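Local coordinates for protein glutathione S-transferase-3 (Necator americanus, PDB 3W8S) that probably catalyses the conjugation of glutathione to electrophilic substrates, releasing a halide where the substrate is an organic halide, at residues Ala86-Ile91 and Tyr147-Ser152; Phe75-Lys80 and Asp151-Ala156; Ala15-Gln20 and Asp157-Glu162; Asn138-Ser143 and Pro179-His184. All blocks are in the same frame, centred on the assembly; numbering follows the deposited sequence.

Contact 1: Ala86-Ile91 and Tyr147-Ser152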
loop_
_atom_site.group_PDB
_atom_site.type_symbol
_atom_site.label_atom_id
_atom_site.label_comp_id
_atom_site.label_asym_id
_atom_site.label_seq_id
_atom_site.Cartn_x
_atom_site.Cartn_y
_atom_site.Cartn_z
ATOM N N ALA A 86 5.818 4.367 10.848
ATOM C CA ALA A 86 5.754 3.004 10.322
ATOM C C ALA A 86 4.484 2.270 10.852
ATOM O O ALA A 86 3.787 1.606 10.099
ATOM C CB ALA A 86 7.051 2.246 10.705
ATOM N N LEU A 87 4.135 2.430 12.132
ATOM C CA LEU A 87 2.888 1.847 12.620
ATOM C C LEU A 87 1.674 2.420 11.885
ATOM O O LEU A 87 0.760 1.710 11.500
ATOM C CB LEU A 87 2.747 2.120 14.171
ATOM C CG LEU A 87 3.784 1.389 15.048
ATOM C CD1 LEU A 87 3.576 1.768 16.568
ATOM C CD2 LEU A 87 3.620 -0.164 14.925
ATOM N N VAL A 88 1.668 3.715 11.663
ATOM C CA VAL A 88 0.580 4.342 10.933
ATOM C C VAL A 88 0.499 3.719 9.555
ATOM O O VAL A 88 -0.560 3.322 9.117
ATOM C CB VAL A 88 0.799 5.888 10.856
ATOM C CG1 VAL A 88 -0.156 6.521 9.820
ATOM C CG2 VAL A 88 0.530 6.524 12.256
ATOM N N ASP A 89 1.634 3.611 8.870
ATOM C CA ASP A 89 1.699 2.957 7.527
ATOM C C ASP A 89 1.201 1.507 7.576
ATOM O O ASP A 89 0.481 1.094 6.681
ATOM C CB ASP A 89 3.135 2.921 7.047
ATOM C CG ASP A 89 3.651 4.305 6.630
ATOM O OD1 ASP A 89 2.855 5.256 6.547
ATOM O OD2 ASP A 89 4.858 4.445 6.332
ATOM N N SER A 90 1.549 0.759 8.618
ATOM C CA SER A 90 1.155 -0.690 8.665
ATOM C C SER A 90 -0.386 -0.751 8.778
ATOM O O SER A 90 -1.052 -1.586 8.175
ATOM C CB SER A 90 1.830 -1.429 9.876
ATOM O OG SER A 90 1.221 -1.108 11.156
ATOM N N ILE A 91 -0.965 0.182 9.557
ATOM C CA ILE A 91 -2.406 0.175 9.734
ATOM C C ILE A 91 -3.133 0.542 8.432
ATOM O O ILE A 91 -4.175 -0.122 8.075
ATOM C CB ILE A 91 -2.893 1.151 10.894
ATOM C CG1 ILE A 91 -2.567 0.560 12.294
ATOM C CG2 ILE A 91 -4.392 1.406 10.720
ATOM C CD1 ILE A 91 -2.685 1.599 13.422
ATOM N N TYR A 147 -6.592 7.195 20.352
ATOM C CA TYR A 147 -6.118 7.169 18.926
ATOM C C TYR A 147 -5.378 5.857 18.641
ATOM O O TYR A 147 -4.900 5.168 19.589
ATOM C CB TYR A 147 -5.183 8.351 18.587
ATOM C CG TYR A 147 -5.910 9.669 18.689
ATOM C CD1 TYR A 147 -6.982 9.956 17.874
ATOM C CD2 TYR A 147 -5.582 10.588 19.713
ATOM C CE1 TYR A 147 -7.700 11.142 18.010
ATOM C CE2 TYR A 147 -6.273 11.791 19.848
ATOM C CZ TYR A 147 -7.300 12.080 18.988
ATOM O OH TYR A 147 -7.985 13.269 19.130
ATOM N N LEU A 148 -5.284 5.506 17.359
ATOM C CA LEU A 148 -4.715 4.207 17.000
ATOM C C LEU A 148 -3.220 4.187 17.362
ATOM O O LEU A 148 -2.728 3.168 17.845
ATOM C CB LEU A 148 -4.947 3.873 15.497
ATOM C CG LEU A 148 -6.439 3.561 15.188
ATOM C CD1 LEU A 148 -6.579 3.761 13.683
ATOM C CD2 LEU A 148 -6.763 2.108 15.639
ATOM N N VAL A 149 -2.508 5.287 17.113
ATOM C CA VAL A 149 -1.069 5.278 17.322
ATOM C C VAL A 149 -0.669 6.572 18.082
ATOM O O VAL A 149 -0.968 7.698 17.628
ATOM C CB VAL A 149 -0.314 5.263 15.931
ATOM C CG1 VAL A 149 1.179 5.407 16.160
ATOM C CG2 VAL A 149 -0.575 3.963 15.159
ATOM N N GLY A 150 0.027 6.432 19.200
ATOM C CA GLY A 150 0.529 7.631 19.906
ATOM C C GLY A 150 -0.628 8.408 20.551
ATOM O O GLY A 150 -1.740 7.880 20.785
ATOM N N ASP A 151 -0.396 9.676 20.782
ATOM C CA ASP A 151 -1.321 10.467 21.610
ATOM C C ASP A 151 -2.158 11.420 20.811
ATOM O O ASP A 151 -3.003 12.114 21.360
ATOM C CB ASP A 151 -0.536 11.244 22.687
ATOM C CG ASP A 151 0.068 10.312 23.714
ATOM O OD1 ASP A 151 -0.582 9.286 24.107
ATOM O OD2 ASP A 151 1.210 10.580 24.113
ATOM N N SER A 152 -1.961 11.460 19.504
ATOM C CA SER A 152 -2.819 12.316 18.746
ATOM C C SER A 152 -3.214 11.729 17.408
ATOM O O SER A 152 -2.823 10.630 17.059
ATOM C CB SER A 152 -2.150 13.681 18.597
ATOM O OG SER A 152 -0.893 13.495 18.030
#
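Val-149 presses both of its methyl branches against one flank of helix 82-101, where Leu-87, Val-88 and Ile-91 receive it. Its CG2 branch sits between the residues one turn apart, 3.9 Å from Leu-87 CB and 3.6 Å from Ile-91 CD1. With chi1 at 174°, Val-149 carries CG1 opposite its own N, and this second methyl lies at 4.1 Å from Val-88 CG2 and equally near Leu-87 CB. The two valines cross obliquely, and Val-88 CG2 also rests 4.0 Å from Val-149 CB. Ile-91 and Val-149 instead run past each other in opposite senses. Ile-91 reaches Val-149 because its chain is extended at chi2 (165°), which carries CD1 off the helix; the same methyl ends 3.8 Å from Leu-148 CB. Leu-87 takes part through CB; its side chain also packs on Lys-60 of the second subunit. Within the same turn, Ser-90 OG bonds to Leu-87 O at 2.9 Å, a carbonyl that Ile-91 N also uses. Asp-89 faces another way and forms salt bridges with Arg-69 of its own chain and Arg-69 of the second subunit. Leu-148 continues to Phe-139 and Leu-140 of helix 117-143, while Val-88 reaches Phe-155. No hydrogen bond links these two segments: the joint between them is apolar, largely buried and held by van der Waals packing, while the loop takes a polar hold from Asp-157, whose OD1 bonds to Leu-148 N, and Asp-89 of the helix faces charged partners in both chains.

Contact 2: Phe75-Lys80 and Asp151-Ala156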
loop_
_atom_site.group_PDB
_atom_site.type_symbol
_atom_site.label_atom_id
_atom_site.label_comp_id
_atom_site.label_asym_id
_atom_site.label_seq_id
_atom_site.Cartn_x
_atom_site.Cartn_y
_atom_site.Cartn_z
ATOM N N PHE A 75 1.890 18.179 7.064
ATOM C CA PHE A 75 1.011 18.907 8.030
ATOM C C PHE A 75 0.992 18.316 9.433
ATOM O O PHE A 75 0.261 18.777 10.313
ATOM C CB PHE A 75 -0.355 19.061 7.391
ATOM C CG PHE A 75 -0.286 19.876 6.102
ATOM C CD1 PHE A 75 0.260 21.161 6.136
ATOM C CD2 PHE A 75 -0.721 19.358 4.883
ATOM C CE1 PHE A 75 0.353 21.943 4.975
ATOM C CE2 PHE A 75 -0.607 20.108 3.704
ATOM C CZ PHE A 75 -0.058 21.406 3.751
ATOM N N GLY A 76 1.812 17.287 9.665
ATOM C CA GLY A 76 1.936 16.776 11.038
ATOM C C GLY A 76 0.904 15.689 11.411
ATOM O O GLY A 76 0.693 15.447 12.600
ATOM N N PHE A 77 0.337 14.959 10.436
ATOM C CA PHE A 77 -0.629 13.899 10.772
ATOM C C PHE A 77 -0.150 12.459 10.423
ATOM O O PHE A 77 -0.988 11.557 10.291
ATOM C CB PHE A 77 -1.978 14.194 10.085
ATOM C CG PHE A 77 -2.603 15.487 10.555
ATOM C CD1 PHE A 77 -3.298 15.529 11.765
ATOM C CD2 PHE A 77 -2.430 16.641 9.839
ATOM C CE1 PHE A 77 -3.840 16.741 12.227
ATOM C CE2 PHE A 77 -2.975 17.860 10.280
ATOM C CZ PHE A 77 -3.651 17.907 11.497
ATOM N N ALA A 78 1.163 12.270 10.234
ATOM C CA ALA A 78 1.695 10.981 9.726
ATOM C C ALA A 78 2.267 10.141 10.850
ATOM O O ALA A 78 2.747 9.048 10.597
ATOM C CB ALA A 78 2.794 11.263 8.712
ATOM N N GLY A 79 2.282 10.682 12.066
ATOM C CA GLY A 79 2.914 10.048 13.238
ATOM C C GLY A 79 4.081 10.900 13.763
ATOM O O GLY A 79 4.730 11.648 12.998
ATOM N N LYS A 80 4.369 10.807 15.055
ATOM C CA LYS A 80 5.252 11.814 15.680
ATOM C C LYS A 80 6.750 11.407 15.791
ATOM O O LYS A 80 7.546 12.166 16.319
ATOM C CB LYS A 80 4.727 12.133 17.106
ATOM C CG LYS A 80 3.316 12.738 17.192
ATOM C CD LYS A 80 3.362 14.167 16.657
ATOM C CE LYS A 80 2.007 14.894 16.621
ATOM N NZ LYS A 80 2.189 16.104 15.742
ATOM N N ASP A 151 -0.396 9.676 20.782
ATOM C CA ASP A 151 -1.321 10.467 21.610
ATOM C C ASP A 151 -2.158 11.420 20.811
ATOM O O ASP A 151 -3.003 12.114 21.360
ATOM C CB ASP A 151 -0.536 11.244 22.687
ATOM C CG ASP A 151 0.068 10.312 23.714
ATOM O OD1 ASP A 151 -0.582 9.286 24.107
ATOM O OD2 ASP A 151 1.210 10.580 24.113
ATOM N N SER A 152 -1.961 11.460 19.504
ATOM C CA SER A 152 -2.819 12.316 18.746
ATOM C C SER A 152 -3.214 11.729 17.408
ATOM O O SER A 152 -2.823 10.630 17.059
ATOM C CB SER A 152 -2.150 13.681 18.597
ATOM O OG SER A 152 -0.893 13.495 18.030
ATOM N N LEU A 153 -4.095 12.448 16.730
ATOM C CA LEU A 153 -4.712 12.043 15.499
ATOM C C LEU A 153 -3.678 11.816 14.401
ATOM O O LEU A 153 -2.793 12.639 14.208
ATOM C CB LEU A 153 -5.617 13.209 15.091
ATOM C CG LEU A 153 -6.570 12.902 13.919
ATOM C CD1 LEU A 153 -7.679 11.999 14.416
ATOM C CD2 LEU A 153 -7.165 14.226 13.444
ATOM N N THR A 154 -3.793 10.713 13.665
ATOM C CA THR A 154 -3.004 10.523 12.458
ATOM C C THR A 154 -3.951 10.116 11.319
ATOM O O THR A 154 -5.116 9.860 11.556
ATOM C CB THR A 154 -1.950 9.412 12.641
ATOM O OG1 THR A 154 -2.612 8.117 12.814
ATOM C CG2 THR A 154 -1.009 9.775 13.853
ATOM N N PHE A 155 -3.450 10.067 10.088
ATOM C CA PHE A 155 -4.337 9.691 9.009
ATOM C C PHE A 155 -4.794 8.214 9.109
ATOM O O PHE A 155 -5.785 7.851 8.497
ATOM C CB PHE A 155 -3.802 10.089 7.609
ATOM C CG PHE A 155 -2.618 9.298 7.128
ATOM C CD1 PHE A 155 -1.321 9.518 7.613
ATOM C CD2 PHE A 155 -2.785 8.340 6.137
ATOM C CE1 PHE A 155 -0.215 8.823 7.130
ATOM C CE2 PHE A 155 -1.662 7.598 5.690
ATOM C CZ PHE A 155 -0.378 7.825 6.195
ATOM N N ALA A 156 -4.092 7.376 9.893
ATOM C CA ALA A 156 -4.694 6.059 10.127
ATOM C C ALA A 156 -6.065 6.201 10.829
ATOM O O ALA A 156 -6.998 5.491 10.470
ATOM C CB ALA A 156 -3.759 5.129 10.942
#
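Phe-77 O accepts a hydrogen bond from Phe-155 N at 2.9 Å, the polar link between these two segments. The donor lies almost in line with the carbonyl (C=O...N angle 164°), and the same oxygen has Thr-154 CA 3.1 Å away in a CA-H...O contact. One oxygen thus meets the first turn of helix 155-170 at two points. Thr-154 is the N-cap of that helix: its OG1, held between its own N and carbonyl carbon (chi1 66°), accepts a weak bond from Ala-156 N, and its backbone N donates to Asp-157 OD2. The methyl that remains, CG2, turns instead to the glycine backbone, 3.9 Å from Gly-79 N.

Aromatic edges make up the second group. The Phe-155 ring comes in edge-on, with Phe-77 O and Ala-78 CA close to its plane; CE1 is 3.9 Å from Ala-78 CA. Phe-77 likewise offers an edge to Leu-153 O, and its CE1 lies 4.3 Å from Leu-153 CD2. Beyond the segments Phe-155 packs on Ala-68 and Ala-72 of helix 64-75 and on Ile-21 of helix 16-25.

At the outer margin the bent Lys-80 chain brings CE to 3.5 Å from Ser-152 OG, a carbon-to-hydroxyl packing contact.

The turn between helices 64-75 and 82-101, which links the thioredoxin-like domain to the helical one, is thereby laid over the start of helix 155-170. The sequence from Thr-154 to Asp-157 matches the Ser/Thr-Xaa-Xaa-Asp N-capping box familiar at this helix in glutathione transferases.

Contact 3: Ala15-Gln20 and Asp157-Glu162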
loop_
_atom_site.group_PDB
_atom_site.type_symbol
_atom_site.label_atom_id
_atom_site.label_comp_id
_atom_site.label_asym_id
_atom_site.label_seq_id
_atom_site.Cartn_x
_atom_site.Cartn_y
_atom_site.Cartn_z
ATOM N N ALA A 15 -10.186 9.450 -2.542
ATOM C CA ALA A 15 -9.597 10.780 -2.362
ATOM C C ALA A 15 -9.937 11.369 -1.013
ATOM O O ALA A 15 -9.346 12.378 -0.622
ATOM C CB ALA A 15 -10.105 11.736 -3.444
ATOM N N GLU A 16 -10.956 10.847 -0.332
ATOM C CA GLU A 16 -11.611 11.649 0.758
ATOM C C GLU A 16 -10.679 11.914 1.943
ATOM O O GLU A 16 -10.717 12.975 2.532
ATOM C CB GLU A 16 -12.847 10.871 1.240
ATOM C CG GLU A 16 -13.690 11.514 2.339
ATOM C CD GLU A 16 -14.111 12.970 2.074
ATOM O OE1 GLU A 16 -14.236 13.399 0.921
ATOM O OE2 GLU A 16 -14.364 13.678 3.091
ATOM N N ILE A 17 -9.832 10.937 2.313
ATOM C CA ILE A 17 -8.911 11.183 3.456
ATOM C C ILE A 17 -7.885 12.274 3.153
ATOM O O ILE A 17 -7.531 13.099 4.016
ATOM C CB ILE A 17 -8.178 9.890 3.921
ATOM C CG1 ILE A 17 -9.199 8.861 4.450
ATOM C CG2 ILE A 17 -7.143 10.196 5.005
ATOM C CD1 ILE A 17 -10.483 9.305 5.144
ATOM N N ILE A 18 -7.412 12.289 1.907
ATOM C CA ILE A 18 -6.509 13.353 1.475
ATOM C C ILE A 18 -7.209 14.735 1.689
ATOM O O ILE A 18 -6.572 15.664 2.214
ATOM C CB ILE A 18 -6.124 13.196 -0.006
ATOM C CG1 ILE A 18 -5.270 11.892 -0.211
ATOM C CG2 ILE A 18 -5.343 14.419 -0.515
ATOM C CD1 ILE A 18 -5.451 11.295 -1.620
ATOM N N ARG A 19 -8.488 14.868 1.282
ATOM C CA ARG A 19 -9.267 16.129 1.504
ATOM C C ARG A 19 -9.352 16.476 2.978
ATOM O O ARG A 19 -9.171 17.661 3.376
ATOM C CB ARG A 19 -10.691 15.922 0.969
ATOM C CG ARG A 19 -10.694 15.679 -0.540
ATOM C CD ARG A 19 -12.121 15.781 -1.028
ATOM N NE ARG A 19 -12.285 15.427 -2.467
ATOM C CZ ARG A 19 -12.902 14.315 -2.925
ATOM N NH1 ARG A 19 -13.363 13.374 -2.071
ATOM N NH2 ARG A 19 -12.985 14.121 -4.288
ATOM N N GLN A 20 -9.589 15.445 3.804
ATOM C CA GLN A 20 -9.711 15.700 5.256
ATOM C C GLN A 20 -8.379 16.127 5.897
ATOM O O GLN A 20 -8.384 16.896 6.892
ATOM C CB GLN A 20 -10.266 14.486 5.985
ATOM C CG GLN A 20 -11.654 14.155 5.473
ATOM C CD GLN A 20 -12.289 12.987 6.180
ATOM O OE1 GLN A 20 -11.689 12.447 7.110
ATOM N NE2 GLN A 20 -13.553 12.619 5.787
ATOM N N ASP A 157 -6.168 7.094 11.823
ATOM C CA ASP A 157 -7.442 7.347 12.544
ATOM C C ASP A 157 -8.486 7.800 11.510
ATOM O O ASP A 157 -9.683 7.379 11.497
ATOM C CB ASP A 157 -7.235 8.474 13.591
ATOM C CG ASP A 157 -6.383 8.028 14.708
ATOM O OD1 ASP A 157 -6.778 7.009 15.332
ATOM O OD2 ASP A 157 -5.308 8.654 15.028
ATOM N N LEU A 158 -8.030 8.624 10.584
ATOM C CA LEU A 158 -9.023 9.200 9.638
ATOM C C LEU A 158 -9.611 8.080 8.733
ATOM O O LEU A 158 -10.814 8.085 8.494
ATOM C CB LEU A 158 -8.384 10.317 8.754
ATOM C CG LEU A 158 -7.846 11.547 9.505
ATOM C CD1 LEU A 158 -7.135 12.441 8.459
ATOM C CD2 LEU A 158 -9.071 12.323 10.086
ATOM N N TYR A 159 -8.778 7.182 8.162
ATOM C CA TYR A 159 -9.309 6.089 7.290
ATOM C C TYR A 159 -10.331 5.230 8.081
ATOM O O TYR A 159 -11.402 4.852 7.557
ATOM C CB TYR A 159 -8.173 5.165 6.720
ATOM C CG TYR A 159 -7.515 5.732 5.441
ATOM C CD1 TYR A 159 -8.205 5.713 4.223
ATOM C CD2 TYR A 159 -6.205 6.306 5.435
ATOM C CE1 TYR A 159 -7.629 6.216 3.027
ATOM C CE2 TYR A 159 -5.639 6.832 4.205
ATOM C CZ TYR A 159 -6.370 6.778 3.029
ATOM O OH TYR A 159 -5.919 7.260 1.771
ATOM N N LEU A 160 -9.986 4.884 9.319
ATOM C CA LEU A 160 -10.827 3.949 10.074
ATOM C C LEU A 160 -12.156 4.609 10.412
ATOM O O LEU A 160 -13.207 4.041 10.113
ATOM C CB LEU A 160 -10.111 3.483 11.376
ATOM C CG LEU A 160 -10.948 2.664 12.369
ATOM C CD1 LEU A 160 -11.491 1.356 11.730
ATOM C CD2 LEU A 160 -10.200 2.391 13.655
ATOM N N ALA A 161 -12.135 5.833 10.974
ATOM C CA ALA A 161 -13.393 6.517 11.362
ATOM C C ALA A 161 -14.313 6.770 10.168
ATOM O O ALA A 161 -15.541 6.664 10.256
ATOM C CB ALA A 161 -13.046 7.859 12.041
ATOM N N GLU A 162 -13.748 7.167 9.039
ATOM C CA GLU A 162 -14.568 7.487 7.866
ATOM C C GLU A 162 -15.266 6.198 7.326
ATOM O O GLU A 162 -16.462 6.166 7.030
ATOM C CB GLU A 162 -13.697 8.142 6.774
ATOM C CG GLU A 162 -14.488 8.403 5.493
ATOM C CD GLU A 162 -15.412 9.653 5.570
ATOM O OE1 GLU A 162 -15.344 10.437 6.541
ATOM O OE2 GLU A 162 -16.213 9.835 4.634
HETATM O O HOH W 1 -7.677 9.376 0.656
HETATM O O HOH W 2 -12.183 10.455 9.220
#
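Ile-17, the residue most deeply covered here, lays its CG1 on one face of the Tyr-159 ring. The CH-pi contact is close: CG1 is 3.5 Å from the ring centroid and 3.3 Å from Tyr-159 CD1. CG2 turns to Leu-158 CB, and CD1 lies against Leu-158 O and Glu-162 CB, the isoleucine and glutamate side chains sliding past in opposite directions. Chi2 of Ile-17 is -32°, away from a staggered value, so the exact place of CD1 is less certain.

Leu-158 lines the neighbouring side of Ile-17, and its CD2 reaches 4.0 Å from Gln-20 OE1. Its carbonyl is tied to the same amide oxygen through a water that donates to both, 2.9 Å from Gln-20 OE1 and 2.8 Å from Leu-158 O.

Glu-162 takes the polar end. Gln-20 NE2 donates to Glu-162 OE1 at 2.9 Å, a nearly straight bond (158°) that lies in the amide plane yet arrives from above the carboxylate, 72° out of its plane. The same NE2 donates to Glu-16 OE2 at 3.0 Å, so two acceptors and the water fix the rotation of the amide. The two glutamates come close, but Arg-201 bridges them, Arg-189 holds Glu-162 OE1, Arg-19 pairs with Glu-16 OE1 and Trp-197 NE1 donates to Glu-16 OE2; this would probably keep both ionised despite burial.

Helix 16-25 belongs to the thioredoxin-like domain and helix 155-170 to the all-helical one; the axes of segments 16-20 and 157-162 pass 9.9 Å apart. The contact is thus a central piece of the domain interface of the glutathione transferase fold, with Tyr-159 stacked on Phe-65 beside the glutathione-binding Ser-64.

Contact 4: Asn138-Ser143 and Pro179-His184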
loop_
_atom_site.group_PDB
_atom_site.type_symbol
_atom_site.label_atom_id
_atom_site.label_comp_id
_atom_site.label_asym_id
_atom_site.label_seq_id
_atom_site.Cartn_x
_atom_site.Cartn_y
_atom_site.Cartn_z
ATOM N N ASN A 138 -7.238 -3.984 19.103
ATOM C CA ASN A 138 -5.990 -4.261 19.903
ATOM C C ASN A 138 -5.116 -3.001 19.936
ATOM O O ASN A 138 -4.477 -2.701 20.932
ATOM C CB ASN A 138 -5.160 -5.347 19.246
ATOM C CG ASN A 138 -5.856 -6.662 19.203
ATOM O OD1 ASN A 138 -6.845 -6.896 19.936
ATOM N ND2 ASN A 138 -5.367 -7.562 18.305
ATOM N N PHE A 139 -5.021 -2.281 18.802
ATOM C CA PHE A 139 -4.248 -0.998 18.853
ATOM C C PHE A 139 -4.880 -0.003 19.852
ATOM O O PHE A 139 -4.184 0.610 20.619
ATOM C CB PHE A 139 -4.110 -0.318 17.496
ATOM C CG PHE A 139 -3.006 -0.853 16.668
ATOM C CD1 PHE A 139 -1.744 -0.297 16.771
ATOM C CD2 PHE A 139 -3.224 -1.884 15.746
ATOM C CE1 PHE A 139 -0.714 -0.748 15.968
ATOM C CE2 PHE A 139 -2.209 -2.358 14.925
ATOM C CZ PHE A 139 -0.934 -1.779 15.020
ATOM N N LEU A 140 -6.193 0.133 19.854
ATOM C CA LEU A 140 -6.861 1.115 20.727
ATOM C C LEU A 140 -6.735 0.711 22.202
ATOM O O LEU A 140 -6.570 1.596 23.064
ATOM C CB LEU A 140 -8.353 1.216 20.360
ATOM C CG LEU A 140 -8.659 1.818 18.966
ATOM C CD1 LEU A 140 -10.148 1.741 18.710
ATOM C CD2 LEU A 140 -8.159 3.296 18.947
ATOM N N LYS A 141 -6.789 -0.606 22.498
ATOM C CA LYS A 141 -6.475 -1.117 23.882
ATOM C C LYS A 141 -5.043 -0.772 24.324
ATOM O O LYS A 141 -4.813 -0.483 25.480
ATOM C CB LYS A 141 -6.732 -2.653 23.979
ATOM C CG LYS A 141 -8.217 -2.939 23.833
ATOM C CD LYS A 141 -8.547 -4.440 23.820
ATOM C CE LYS A 141 -10.039 -4.651 23.946
ATOM N NZ LYS A 141 -10.303 -6.121 23.736
ATOM N N GLU A 142 -4.084 -0.822 23.416
ATOM C CA GLU A 142 -2.680 -0.490 23.712
ATOM C C GLU A 142 -2.415 1.059 23.809
ATOM O O GLU A 142 -1.596 1.507 24.588
ATOM C CB GLU A 142 -1.747 -1.117 22.672
ATOM C CG GLU A 142 -1.612 -2.623 22.781
ATOM C CD GLU A 142 -1.181 -3.285 21.482
ATOM O OE1 GLU A 142 -0.775 -2.567 20.537
ATOM O OE2 GLU A 142 -1.242 -4.540 21.401
ATOM N N SER A 143 -3.110 1.873 23.021
ATOM C CA SER A 143 -2.785 3.305 22.962
ATOM C C SER A 143 -3.194 4.007 24.236
ATOM O O SER A 143 -2.488 4.865 24.696
ATOM C CB SER A 143 -3.537 4.006 21.822
ATOM O OG SER A 143 -4.801 4.474 22.250
ATOM N N PRO A 179 -17.274 -1.828 20.722
ATOM C CA PRO A 179 -17.603 -0.557 21.301
ATOM C C PRO A 179 -16.410 0.402 21.232
ATOM O O PRO A 179 -16.670 1.594 21.118
ATOM C CB PRO A 179 -18.008 -0.906 22.743
ATOM C CG PRO A 179 -17.345 -2.270 23.023
ATOM C CD PRO A 179 -17.344 -2.946 21.685
ATOM N N GLU A 180 -15.142 -0.077 21.290
ATOM C CA GLU A 180 -13.971 0.807 21.078
ATOM C C GLU A 180 -13.961 1.433 19.687
ATOM O O GLU A 180 -13.631 2.596 19.534
ATOM C CB GLU A 180 -12.602 0.103 21.364
ATOM C CG GLU A 180 -12.429 -0.363 22.827
ATOM C CD GLU A 180 -13.081 -1.733 23.106
ATOM O OE1 GLU A 180 -13.865 -2.298 22.267
ATOM O OE2 GLU A 180 -12.830 -2.237 24.208
ATOM N N ILE A 181 -14.286 0.646 18.666
ATOM C CA ILE A 181 -14.348 1.180 17.300
ATOM C C ILE A 181 -15.411 2.289 17.210
ATOM O O ILE A 181 -15.167 3.359 16.588
ATOM C CB ILE A 181 -14.612 0.094 16.209
ATOM C CG1 ILE A 181 -13.521 -1.004 16.244
ATOM C CG2 ILE A 181 -14.709 0.751 14.811
ATOM C CD1 ILE A 181 -12.080 -0.491 15.964
ATOM N N LYS A 182 -16.577 2.064 17.829
ATOM C CA LYS A 182 -17.622 3.107 17.796
ATOM C C LYS A 182 -17.129 4.351 18.497
ATOM O O LYS A 182 -17.280 5.437 17.933
ATOM C CB LYS A 182 -18.969 2.613 18.393
ATOM C CG LYS A 182 -20.126 3.559 18.084
ATOM C CD LYS A 182 -21.426 2.996 18.638
ATOM C CE LYS A 182 -22.448 4.144 18.686
ATOM N NZ LYS A 182 -23.769 3.508 18.784
ATOM N N ALA A 183 -16.582 4.223 19.721
ATOM C CA ALA A 183 -16.051 5.402 20.418
ATOM C C ALA A 183 -14.957 6.171 19.605
ATOM O O ALA A 183 -14.859 7.399 19.679
ATOM C CB ALA A 183 -15.531 5.044 21.841
ATOM N N HIS A 184 -14.106 5.442 18.866
ATOM C CA HIS A 184 -13.040 6.076 18.078
ATOM C C HIS A 184 -13.654 6.909 16.941
ATOM O O HIS A 184 -13.260 8.064 16.714
ATOM C CB HIS A 184 -12.032 5.011 17.604
ATOM C CG HIS A 184 -11.027 5.520 16.629
ATOM N ND1 HIS A 184 -11.320 5.672 15.299
ATOM C CD2 HIS A 184 -9.741 5.937 16.790
ATOM C CE1 HIS A 184 -10.256 6.146 14.665
ATOM N NE2 HIS A 184 -9.276 6.300 15.549
#
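Leu-140 fills the space between the two helices and makes most of the contact. Its CD1 lies 3.7 Å from Glu-180 O, 3.9 Å from His-184 CB and 4.0 Å from Ile-181 CD1, so one methyl spans a full turn of helix 179-189. The other, CD2, meets His-184 CD2 at 3.8 Å, approaching the imidazole obliquely while the two side chains stand roughly at right angles. At the solvent edge the extended Lys-141 carries CE to 3.7 Å from Glu-180 OE2; the charged atoms themselves, Lys-141 NZ and Glu-180 OE2, are 4.7 Å apart.

Further out, His-184 is held by Asp-157, whose OD1 bonds to NE2. Chi1 of 171° swings the ring away from its own N and lets it touch both Leu-140 and Leu-160 of helix 155-170. Ile-181 reaches on to Phe-133 and Met-136, and Leu-140 to Leu-148 of the following loop. The helix segments cross at 72°, with axes 10.1 Å apart.

Helices 117-143 and 179-189 are therefore joined by apolar contacts, with a lysine and a glutamate of opposite charge nearby but not in contact; any attraction between those charges is probably weak, and Asp-157 would tend to stabilise a protonated imidazole.

Contact 3 lies nearest the middle of the chain and is wholly buried; contact 1 is buried too, though farther out and beside the second subunit, while contacts 2 and 4 are partly open. Helix 155-170 supplies a side to contacts 2 and 3, and contacts 1 and 2 share Asp-151 and Ser-152 in the loop leading into it. Asp-157 ties several together, reaching Leu-148 of contact 1, Thr-154 of contact 2 and His-184 of contact 4. Chemistry changes with place: aliphatic in contact 1, a backbone hydrogen bond and aromatic edges beside a helix N-cap in contact 2, a buried network of charges, amide and water at the domain interface in contact 3, and leucine packing with a charged rim in contact 4.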